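Local atomic coordinates of second substrate binding domain of putative amino acid ABC transporter (Streptococcus pneumoniae, PDB entry 4OEN), a protein that probably binds an amino acid outside the cell and presents it to the membrane part of an ABC importer, as family 3 solute-binding proteins do. Residues F18-S21 with S22-T26; N100-S103 with Y104-K108; A119-T122 with F123-N127; P161-K164 with Y165-S168; A206-K209 with A210-E213. All coordinates share one frame; numbering follows the deposited sequence.

Overall arrangement
The five contacts are local and come in series along one chain of the periplasmic binding protein type II fold. Contact 1 is the hairpin of strands 18-19 and 25-26. Contact 5 ends helix 195-210, its centre about 25 Å from that of contact 1. Contacts 2 and 3 lie on the other side of the chain's centre from contact 1, about 38 and 33 Å away between centres. They touch each other where Tyr104 meets Phe123. Contact 4, in helix 160-168, is nearest the middle and touches contact 1 through Tyr165 and Phe18. There, two contacts far apart in sequence pack together; otherwise these local contacts are spread over the fold.

Contact 1 (F18-S21 with S22-T26); sequences FQNS and SNQYT
Phe18 and Thr26 form the hydrogen-bonded pair of a small antiparallel beta hairpin, strands 18-19 and 25-26. A type I beta turn from Asn20 to Asn23 lies within its connection. The backbone bonds come first. Thr26 N gives a nearly straight bond to Phe18 O (2.7 Å), and Phe18 N returns one to Thr26 O. Further out, Asn20 N binds Gln24 O, and Asn23 N closes the turn on Asn20 O.

A side chain also binds the turn's backbone. Asn20 CG sits between its own N and carbonyl carbon (chi1 60°), which folds the amide back over the turn. Asn20 OD1 then accepts from Gln24 N at 2.9 Å, with the donor above the amide plane, and weakly from Ser22 N.

The nonpolar contacts lie on two faces of the hairpin. On one, Phe18 and Thr26 run side by side, and Thr26 CG2 stands over the ring face of Phe18, 4.0 Å from its centroid, in a CH-pi contact. The hydroxyl of Thr26 is bound by Tyr221, and the ring of Phe18 also meets that of Tyr165. On the other face, Gln19 CG lies 4.2 Å from the centroid of the Tyr25 ring, above its plane and offset toward the rim. The Gln19 amide is only 16° from parallel to that ring.

The hairpin is a surface feature of this binding-protein fold. At its tip, one water joins the two serines, 3.0 Å from Ser21 OG and 2.9 Å from Ser22 OG.

Contact 2 (N100-S103 with Y104-K108); sequences NIAS and YEDLK
Asp106 reaches back across a tight bend to the chain that leads into it, and its carboxylate meets the backbone of Ala102. Its CB points toward residues 100-103 and lies 3.3 Å from Ser103 O. CB is also 4.1 Å from Ile101 CG2. CG is set beside the Asp106 backbone N (chi1 -74°), and this carries the carboxylate past Ser103 OG, 3.3 Å from CG. At the tip, OD2 takes the N-H of Ala102 at 2.9 Å, using the lone pair that faces away from OD1. The N-H...O angle is 151°.

The backbone of Asp106 is held as well. Its N-H is shared by two atoms of Ser103: OG at 3.2 Å and, more weakly, the carbonyl O. Ser103 OG thus accepts from the N-H three residues on, as in an ST motif, and the Asp106 carboxylate answers by binding Ala102 N.

A small nonpolar contact accompanies the polar bonds. Ile101 CD1 meets Leu107 CD2 at 3.7 Å, and the two side chains cross at about a right angle.

Along the chain, the bend joins strand 87-96 to strand 111-115. Ile101 and Leu107 both pack on Leu93 of strand 87-96, Leu107 also touches Tyr133, and the ring of Tyr104 meets that of Tyr131.

Contact 3 (A119-T122 with F123-N127); sequences ASQT and FLTEN
Gln121 and Thr125 stand side by side one turn apart on helix 119-126, and they meet through the backbone of the first. Thr125 OG1 lies beside its own backbone N (chi1 -59°), which turns the hydroxyl back to Gln121 O at 2.7 Å. The same oxygen takes the helical bond from Thr125 N, and the two donors arrive from opposite faces of the carbonyl plane. The other helical bonds are regular: Phe123 N to Ala119 O and Leu124 N to Ser120 O are both 3.0 Å, and Glu126 N binds Thr122 O.

The tight side faces the sheet. Ser120 and Leu124 are buried there. Leu124 CG rests 3.6 Å from Ser120 O, while its side chain packs on Val112, Val114, Ile135 and Met157. The hydroxyl of Ser120 is bound by Thr91.

The outer side is looser and more exposed. Thr122 and Glu126 approach no closer than 4.4 Å between their side chains, from Thr122 CG2 to Glu126 CG. Glu126 CG instead lies near the Thr122 carbonyl oxygen.

Where the helix ends, Asn127 turns its amide back. Its ND2 binds Phe123 O at 3.0 Å, with that oxygen close to the amide plane, and also lies 3.4 Å above one face of the Phe123 ring. The chemistry implies that side-chain donors supplement the backbone bonds in the last turns: Thr125 adds a second bond to Gln121 O, and Asn127 puts its amide on the carbonyl of Phe123.

Contact 4 (P161-K164 with Y165-S168); sequences PVLK and YSIS
Leu163 and Ile167 meet in a one-turn contact inside the alpha helix 160-168, which follows strand 155-159 of the binding-protein fold. Four i to i+4 bonds make its frame. Tyr165 N binds Pro161 O at 3.0 Å, although the donor stands above the carbonyl plane. Ser166 N binds Val162 O, Ile167 N binds Leu163 O, and Ser168 N closes the series on Lys164 O at 2.8 Å.

The side chains divide round the helix. Leu163 is buried against Ile92 and Leu173. Ile167 comes down on the same region, where it also packs on Leu173. Its CG1 passes 3.3 Å from Leu163 O, so a nonpolar arm flanks an oxygen that already accepts from Ile167 N.

Ser166 has two conformers. In one of them, with chi1 at 65°, the hydroxyl folds back on the helix and its OG comes very close to Leu163 O. A bond there is therefore doubtful.

Two polar ends have partners beyond this turn. In one of its two conformers, Lys164 forms a salt bridge with Glu160. The Ser168 hydroxyl bonds to the terminal carboxylate of Ala223, which links this helix to the end of the chain.

Tyr165 leaves in another direction. Its CG is anti to the backbone N (chi1 175°), and the ring is carried away from residues 161-164 to touch Ala14 and Pro15. At its base, Tyr165 CB lies only 3.2 Å from Pro161 O.

Contact 5 (A206-K209 with A210-E213); sequences ANLK and ANGE. With SO4 (sulfate ion), chain C.
An Asx turn follows helix 195-210, where Asn211 N binds Asn207 O and the chain passes on to helix 213-222. Two i to i+4 bonds run into the turn. Ala210 N binds Ala206 O at 2.9 Å, and the bond from Asn211 N to Asn207 O measures 3.1 Å. Gly212 N then makes a weak bond to Lys209 O, at 3.4 Å.

The Asn211 side chain bends over this end. Its CG lies between the backbone N and the carbonyl carbon (chi1 68°), which brings OD1 round to the N-H of Glu213. That bond, from Glu213 N to Asn211 OD1, is 3.0 Å long, with an N-H...O angle of 163°. Gly212 takes the positive phi (90°) of the bend, an angle that suits a residue without a side chain.

The nonpolar side is formed by Leu208. Its CD2 meets Glu213 CB at 3.9 Å, the two side chains crossing at about a right angle. Leu208 also packs on Leu32, Ala35 and Ile36 of helix 28-40, and on Phe214.

On the flank, Asn207 ND2 gives a hydrogen bond to sulfate O3 at 3.0 Å and another to Asp39. Gln40 also binds this sulfate, which probably came from the crystallisation liquor.

The arrangement is an Asx turn in a short link between helices 195-210 and 213-222: Gly212, with positive phi, stands at the N-cap position before Glu213.

Contact 1 (F18-S21 with S22-T26)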
# COMPACT_ATOMS: atom_id res chain seq x y z
N PHE A 18 -9.31 2.37 -5.90
CA PHE A 18 -9.97 1.38 -6.73
C PHE A 18 -11.42 1.77 -6.97
O PHE A 18 -11.95 2.65 -6.29
CB PHE A 18 -9.88 -0.02 -6.08
CG PHE A 18 -10.49 -0.09 -4.70
CD1 PHE A 18 -11.74 -0.66 -4.52
CD2 PHE A 18 -9.80 0.40 -3.60
CE1 PHE A 18 -12.30 -0.73 -3.25
CE2 PHE A 18 -10.36 0.33 -2.33
CZ PHE A 18 -11.61 -0.24 -2.16
N GLN A 19 -12.03 1.13 -7.95
CA GLN A 19 -13.42 1.39 -8.30
C GLN A 19 -14.36 0.55 -7.45
O GLN A 19 -14.18 -0.66 -7.31
CB GLN A 19 -13.63 1.10 -9.80
CG GLN A 19 -14.69 1.94 -10.48
CD GLN A 19 -14.79 1.63 -11.98
OE1 GLN A 19 -14.00 0.86 -12.51
NE2 GLN A 19 -15.77 2.23 -12.64
N ASN A 20 -15.37 1.19 -6.85
CA ASN A 20 -16.36 0.43 -6.09
C ASN A 20 -17.49 -0.05 -7.00
O ASN A 20 -17.45 0.20 -8.20
CB ASN A 20 -16.91 1.26 -4.92
CG ASN A 20 -17.60 2.55 -5.37
OD1 ASN A 20 -18.03 2.68 -6.51
ND2 ASN A 20 -17.70 3.50 -4.45
N SER A 21 -18.48 -0.71 -6.42
CA SER A 21 -19.57 -1.29 -7.21
C SER A 21 -20.42 -0.22 -7.90
O SER A 21 -21.13 -0.51 -8.86
CB SER A 21 -20.46 -2.16 -6.31
OG SER A 21 -20.92 -1.44 -5.19
N SER A 22 -20.33 1.01 -7.40
CA SER A 22 -21.05 2.15 -7.98
C SER A 22 -20.19 2.86 -9.02
O SER A 22 -20.55 3.94 -9.49
CB SER A 22 -21.46 3.13 -6.88
OG SER A 22 -22.38 2.54 -5.97
N ASN A 23 -19.06 2.25 -9.36
CA ASN A 23 -18.14 2.78 -10.36
C ASN A 23 -17.57 4.16 -10.01
O ASN A 23 -17.24 4.95 -10.89
CB ASN A 23 -18.82 2.83 -11.73
CG ASN A 23 -19.06 1.46 -12.31
OD1 ASN A 23 -18.13 0.81 -12.80
ND2 ASN A 23 -20.30 1.00 -12.26
N GLN A 24 -17.46 4.44 -8.72
CA GLN A 24 -16.73 5.61 -8.25
C GLN A 24 -15.35 5.14 -7.82
O GLN A 24 -15.18 3.96 -7.51
CB GLN A 24 -17.44 6.29 -7.08
CG GLN A 24 -18.86 6.74 -7.38
CD GLN A 24 -19.60 7.17 -6.12
OE1 GLN A 24 -19.68 6.42 -5.15
NE2 GLN A 24 -20.14 8.39 -6.14
N TYR A 25 -14.37 6.03 -7.79
CA TYR A 25 -13.07 5.64 -7.26
C TYR A 25 -13.02 5.97 -5.77
O TYR A 25 -13.32 7.08 -5.34
CB TYR A 25 -11.93 6.29 -8.06
CG TYR A 25 -11.87 5.66 -9.43
CD1 TYR A 25 -11.14 4.50 -9.65
CD2 TYR A 25 -12.61 6.18 -10.47
CE1 TYR A 25 -11.14 3.89 -10.91
CE2 TYR A 25 -12.62 5.57 -11.72
CZ TYR A 25 -11.88 4.44 -11.93
OH TYR A 25 -11.91 3.85 -13.18
N THR A 26 -12.69 4.94 -4.99
CA THR A 26 -12.66 5.06 -3.54
C THR A 26 -11.30 4.54 -3.09
O THR A 26 -10.42 4.32 -3.92
CB THR A 26 -13.83 4.29 -2.88
OG1 THR A 26 -13.87 4.59 -1.48
CG2 THR A 26 -13.67 2.79 -3.06
O HOH W 1 -20.73 1.30 -3.99

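Contact 2 (N100-S103 with Y104-K108)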
# COMPACT_ATOMS: atom_id res chain seq x y z
N ASN A 100 -0.89 -23.17 12.87
CA ASN A 100 -0.11 -23.14 14.11
C ASN A 100 1.01 -22.10 14.11
O ASN A 100 1.52 -21.70 15.17
CB ASN A 100 0.49 -24.53 14.34
CG ASN A 100 0.90 -24.76 15.77
OD1 ASN A 100 0.50 -24.02 16.67
ND2 ASN A 100 1.69 -25.80 16.00
N ILE A 101 1.40 -21.65 12.92
CA ILE A 101 2.60 -20.85 12.73
C ILE A 101 2.51 -19.48 13.40
O ILE A 101 1.60 -18.70 13.13
CB ILE A 101 2.90 -20.69 11.22
CG1 ILE A 101 3.20 -22.06 10.61
CG2 ILE A 101 4.05 -19.71 11.01
CD1 ILE A 101 3.30 -22.07 9.11
N ALA A 102 3.48 -19.19 14.27
CA ALA A 102 3.44 -17.98 15.10
C ALA A 102 4.80 -17.27 15.18
O ALA A 102 4.95 -16.30 15.94
CB ALA A 102 2.96 -18.33 16.49
N SER A 103 5.77 -17.74 14.41
CA SER A 103 7.09 -17.12 14.34
C SER A 103 7.79 -17.59 13.07
O SER A 103 7.39 -18.58 12.48
CB SER A 103 7.93 -17.46 15.56
OG SER A 103 8.30 -18.83 15.55
N TYR A 104 8.84 -16.89 12.66
CA TYR A 104 9.58 -17.34 11.48
C TYR A 104 10.29 -18.66 11.78
O TYR A 104 10.47 -19.48 10.89
CB TYR A 104 10.59 -16.28 11.03
CG TYR A 104 9.95 -15.05 10.43
CD1 TYR A 104 9.00 -15.15 9.43
CD2 TYR A 104 10.29 -13.79 10.89
CE1 TYR A 104 8.41 -14.01 8.87
CE2 TYR A 104 9.71 -12.66 10.35
CZ TYR A 104 8.78 -12.77 9.35
OH TYR A 104 8.23 -11.62 8.85
N GLU A 105 10.69 -18.85 13.03
CA GLU A 105 11.30 -20.10 13.46
C GLU A 105 10.36 -21.29 13.24
O GLU A 105 10.81 -22.40 12.94
CB GLU A 105 11.70 -20.03 14.94
CG GLU A 105 12.93 -19.17 15.23
CD GLU A 105 12.63 -17.68 15.32
OE1 GLU A 105 11.44 -17.29 15.23
OE2 GLU A 105 13.59 -16.89 15.49
N ASP A 106 9.05 -21.05 13.36
CA ASP A 106 8.07 -22.11 13.14
C ASP A 106 8.04 -22.59 11.69
O ASP A 106 7.48 -23.65 11.39
CB ASP A 106 6.67 -21.65 13.54
CG ASP A 106 6.48 -21.58 15.05
OD1 ASP A 106 7.30 -22.15 15.79
OD2 ASP A 106 5.49 -20.95 15.50
N LEU A 107 8.64 -21.81 10.80
CA LEU A 107 8.64 -22.13 9.39
C LEU A 107 9.73 -23.11 9.00
O LEU A 107 9.83 -23.48 7.84
CB LEU A 107 8.80 -20.85 8.54
CG LEU A 107 7.62 -19.88 8.61
CD1 LEU A 107 8.02 -18.60 7.90
CD2 LEU A 107 6.42 -20.54 7.96
N LYS A 108 10.56 -23.52 9.96
CA LYS A 108 11.65 -24.44 9.62
C LYS A 108 11.10 -25.70 8.97
O LYS A 108 10.24 -26.38 9.53
CB LYS A 108 12.46 -24.80 10.87
CG LYS A 108 13.77 -25.54 10.59
CD LYS A 108 14.53 -25.78 11.89
CE LYS A 108 15.84 -26.49 11.63
NZ LYS A 108 15.61 -27.80 10.95

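Contact 3 (A119-T122 with F123-N127)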
# COMPACT_ATOMS: atom_id res chain seq x y z
N ALA A 119 9.09 -7.35 -3.29
CA ALA A 119 9.84 -7.09 -2.07
C ALA A 119 9.67 -8.23 -1.08
O ALA A 119 10.61 -8.53 -0.34
CB ALA A 119 9.42 -5.79 -1.44
N SER A 120 8.49 -8.86 -1.06
CA SER A 120 8.27 -10.03 -0.23
C SER A 120 9.24 -11.15 -0.60
O SER A 120 9.78 -11.85 0.27
CB SER A 120 6.82 -10.50 -0.37
OG SER A 120 5.93 -9.55 0.22
N GLN A 121 9.48 -11.31 -1.89
CA GLN A 121 10.43 -12.34 -2.34
C GLN A 121 11.86 -12.04 -1.92
O GLN A 121 12.59 -12.95 -1.55
CB GLN A 121 10.35 -12.49 -3.85
CG GLN A 121 11.31 -13.55 -4.42
CD GLN A 121 11.31 -13.56 -5.92
OE1 GLN A 121 11.35 -12.51 -6.54
NE2 GLN A 121 11.24 -14.75 -6.51
N THR A 122 12.27 -10.78 -2.00
CA THR A 122 13.58 -10.36 -1.53
C THR A 122 13.76 -10.70 -0.05
O THR A 122 14.76 -11.31 0.34
CB THR A 122 13.76 -8.86 -1.74
OG1 THR A 122 13.47 -8.53 -3.12
CG2 THR A 122 15.16 -8.43 -1.39
N PHE A 123 12.79 -10.32 0.77
CA PHE A 123 12.87 -10.63 2.20
C PHE A 123 13.00 -12.14 2.41
O PHE A 123 13.89 -12.60 3.13
CB PHE A 123 11.64 -10.08 2.94
CG PHE A 123 11.60 -10.44 4.39
CD1 PHE A 123 12.22 -9.65 5.34
CD2 PHE A 123 10.95 -11.59 4.81
CE1 PHE A 123 12.17 -10.00 6.69
CE2 PHE A 123 10.91 -11.95 6.14
CZ PHE A 123 11.51 -11.15 7.08
N LEU A 124 12.13 -12.92 1.79
CA LEU A 124 12.14 -14.36 2.04
C LEU A 124 13.45 -14.98 1.60
O LEU A 124 13.97 -15.89 2.22
CB LEU A 124 10.99 -15.06 1.31
CG LEU A 124 9.59 -15.07 1.89
CD1 LEU A 124 8.76 -15.98 1.04
CD2 LEU A 124 9.63 -15.58 3.34
N THR A 125 13.96 -14.49 0.48
CA THR A 125 15.16 -15.09 -0.08
C THR A 125 16.36 -14.78 0.79
O THR A 125 17.20 -15.65 1.03
CB THR A 125 15.41 -14.61 -1.52
OG1 THR A 125 14.27 -14.96 -2.31
CG2 THR A 125 16.64 -15.27 -2.08
N GLU A 126 16.40 -13.56 1.30
CA GLU A 126 17.50 -13.13 2.17
C GLU A 126 17.48 -13.81 3.53
O GLU A 126 18.52 -13.92 4.17
CB GLU A 126 17.47 -11.62 2.35
CG GLU A 126 17.88 -10.83 1.10
CD GLU A 126 19.38 -10.82 0.84
OE1 GLU A 126 20.11 -11.64 1.44
OE2 GLU A 126 19.83 -9.98 0.03
N ASN A 127 16.30 -14.24 3.97
CA ASN A 127 16.20 -14.85 5.30
C ASN A 127 16.06 -16.37 5.30
O ASN A 127 15.86 -17.00 6.34
CB ASN A 127 15.03 -14.23 6.05
CG ASN A 127 15.35 -12.84 6.54
OD1 ASN A 127 16.01 -12.68 7.57
ND2 ASN A 127 14.94 -11.82 5.79

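Contact 4 (P161-K164 with Y165-S168)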
# COMPACT_ATOMS: atom_id res chain seq x y z
N PRO A 161 -0.62 -4.12 3.14
CA PRO A 161 -1.95 -3.53 2.90
C PRO A 161 -2.85 -4.41 2.03
O PRO A 161 -4.06 -4.37 2.16
CB PRO A 161 -1.62 -2.20 2.20
CG PRO A 161 -0.22 -2.35 1.69
CD PRO A 161 0.47 -3.25 2.65
N VAL A 162 -2.24 -5.21 1.16
CA VAL A 162 -3.02 -6.11 0.31
C VAL A 162 -3.61 -7.24 1.13
O VAL A 162 -4.82 -7.54 1.04
CB VAL A 162 -2.14 -6.69 -0.83
CG1 VAL A 162 -2.87 -7.81 -1.55
CG2 VAL A 162 -1.75 -5.59 -1.80
N LEU A 163 -2.78 -7.84 1.97
CA LEU A 163 -3.24 -8.91 2.84
C LEU A 163 -4.27 -8.41 3.84
O LEU A 163 -5.30 -9.05 4.02
CB LEU A 163 -2.07 -9.55 3.57
CG LEU A 163 -1.68 -10.95 3.11
CD1 LEU A 163 -0.41 -11.40 3.83
CD2 LEU A 163 -2.84 -11.91 3.37
N LYS A 164 -4.02 -7.27 4.49
CA LYS A 164 -4.96 -6.75 5.49
C LYS A 164 -6.29 -6.35 4.84
O LYS A 164 -7.35 -6.50 5.44
CB LYS A 164 -4.36 -5.55 6.23
CG LYS A 164 -3.24 -5.89 7.20
CD LYS A 164 -3.77 -6.26 8.58
CE LYS A 164 -2.64 -6.37 9.59
NZ LYS A 164 -1.98 -5.06 9.88
N TYR A 165 -6.23 -5.82 3.62
CA TYR A 165 -7.47 -5.44 2.94
C TYR A 165 -8.30 -6.69 2.67
O TYR A 165 -9.50 -6.71 2.89
CB TYR A 165 -7.17 -4.70 1.62
CG TYR A 165 -8.40 -4.38 0.81
CD1 TYR A 165 -9.40 -3.59 1.32
CD2 TYR A 165 -8.56 -4.88 -0.49
CE1 TYR A 165 -10.54 -3.29 0.60
CE2 TYR A 165 -9.69 -4.58 -1.23
CZ TYR A 165 -10.68 -3.78 -0.68
OH TYR A 165 -11.83 -3.47 -1.38
N SER A 166 -7.63 -7.74 2.21
CA SER A 166 -8.32 -8.99 1.92
C SER A 166 -8.93 -9.59 3.18
O SER A 166 -10.06 -10.08 3.15
CB SER A 166 -7.36 -9.99 1.26
OG SER A 166 -6.31 -10.38 2.13
N ILE A 167 -8.20 -9.53 4.29
CA ILE A 167 -8.71 -10.04 5.55
C ILE A 167 -9.88 -9.18 6.04
O ILE A 167 -10.90 -9.70 6.52
CB ILE A 167 -7.59 -10.10 6.62
CG1 ILE A 167 -6.57 -11.18 6.25
CG2 ILE A 167 -8.18 -10.36 8.01
CD1 ILE A 167 -5.33 -11.22 7.12
N SER A 168 -9.75 -7.86 5.90
CA SER A 168 -10.82 -6.92 6.25
C SER A 168 -12.09 -7.21 5.45
O SER A 168 -13.22 -7.04 5.94
CB SER A 168 -10.35 -5.48 6.03
OG SER A 168 -11.36 -4.55 6.38

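Contact 5 (A206-K209 with A210-E213)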
# COMPACT_ATOMS: atom_id res chain seq x y z
N ALA A 206 -1.51 15.89 9.72
CA ALA A 206 -1.30 15.99 11.17
C ALA A 206 -2.62 16.24 11.89
O ALA A 206 -2.88 15.65 12.94
CB ALA A 206 -0.30 17.10 11.48
N ASN A 207 -3.45 17.11 11.34
CA ASN A 207 -4.75 17.37 11.95
C ASN A 207 -5.63 16.12 11.99
O ASN A 207 -6.25 15.81 12.99
CB ASN A 207 -5.49 18.49 11.22
CG ASN A 207 -4.85 19.84 11.44
OD1 ASN A 207 -4.11 20.03 12.41
ND2 ASN A 207 -5.13 20.79 10.55
N LEU A 208 -5.66 15.38 10.88
CA LEU A 208 -6.48 14.17 10.82
C LEU A 208 -5.94 13.07 11.73
O LEU A 208 -6.69 12.27 12.26
CB LEU A 208 -6.57 13.66 9.37
CG LEU A 208 -7.29 14.61 8.41
CD1 LEU A 208 -7.25 14.07 6.98
CD2 LEU A 208 -8.72 14.89 8.84
N LYS A 209 -4.62 13.02 11.91
CA LYS A 209 -4.06 12.09 12.88
C LYS A 209 -4.46 12.51 14.30
O LYS A 209 -4.88 11.67 15.11
CB LYS A 209 -2.54 12.02 12.75
CG LYS A 209 -2.10 11.12 11.61
CD LYS A 209 -0.58 11.15 11.48
CE LYS A 209 -0.10 10.21 10.38
NZ LYS A 209 1.39 10.28 10.26
N ALA A 210 -4.36 13.80 14.60
CA ALA A 210 -4.59 14.27 15.96
C ALA A 210 -6.02 14.04 16.43
O ALA A 210 -6.25 13.79 17.62
CB ALA A 210 -4.22 15.74 16.07
N ASN A 211 -6.99 14.12 15.52
CA ASN A 211 -8.40 14.05 15.94
C ASN A 211 -9.07 12.71 15.65
O ASN A 211 -10.29 12.58 15.80
CB ASN A 211 -9.21 15.19 15.30
CG ASN A 211 -9.38 15.05 13.79
OD1 ASN A 211 -9.01 14.04 13.18
ND2 ASN A 211 -9.95 16.09 13.18
N GLY A 212 -8.28 11.74 15.20
CA GLY A 212 -8.77 10.38 15.05
C GLY A 212 -9.36 10.05 13.70
O GLY A 212 -9.62 8.89 13.40
N GLU A 213 -9.59 11.07 12.88
CA GLU A 213 -10.20 10.85 11.58
C GLU A 213 -9.33 10.02 10.64
O GLU A 213 -9.85 9.23 9.86
CB GLU A 213 -10.54 12.19 10.92
CG GLU A 213 -11.61 12.96 11.69
CD GLU A 213 -12.86 12.14 11.98
OE1 GLU A 213 -13.32 11.39 11.08
OE2 GLU A 213 -13.39 12.24 13.11
S SO4 C . -3.95 24.29 10.27
O1 SO4 C . -5.37 24.23 9.91
O2 SO4 C . -3.83 24.52 11.71
O3 SO4 C . -3.29 23.04 9.91
O4 SO4 C . -3.31 25.39 9.55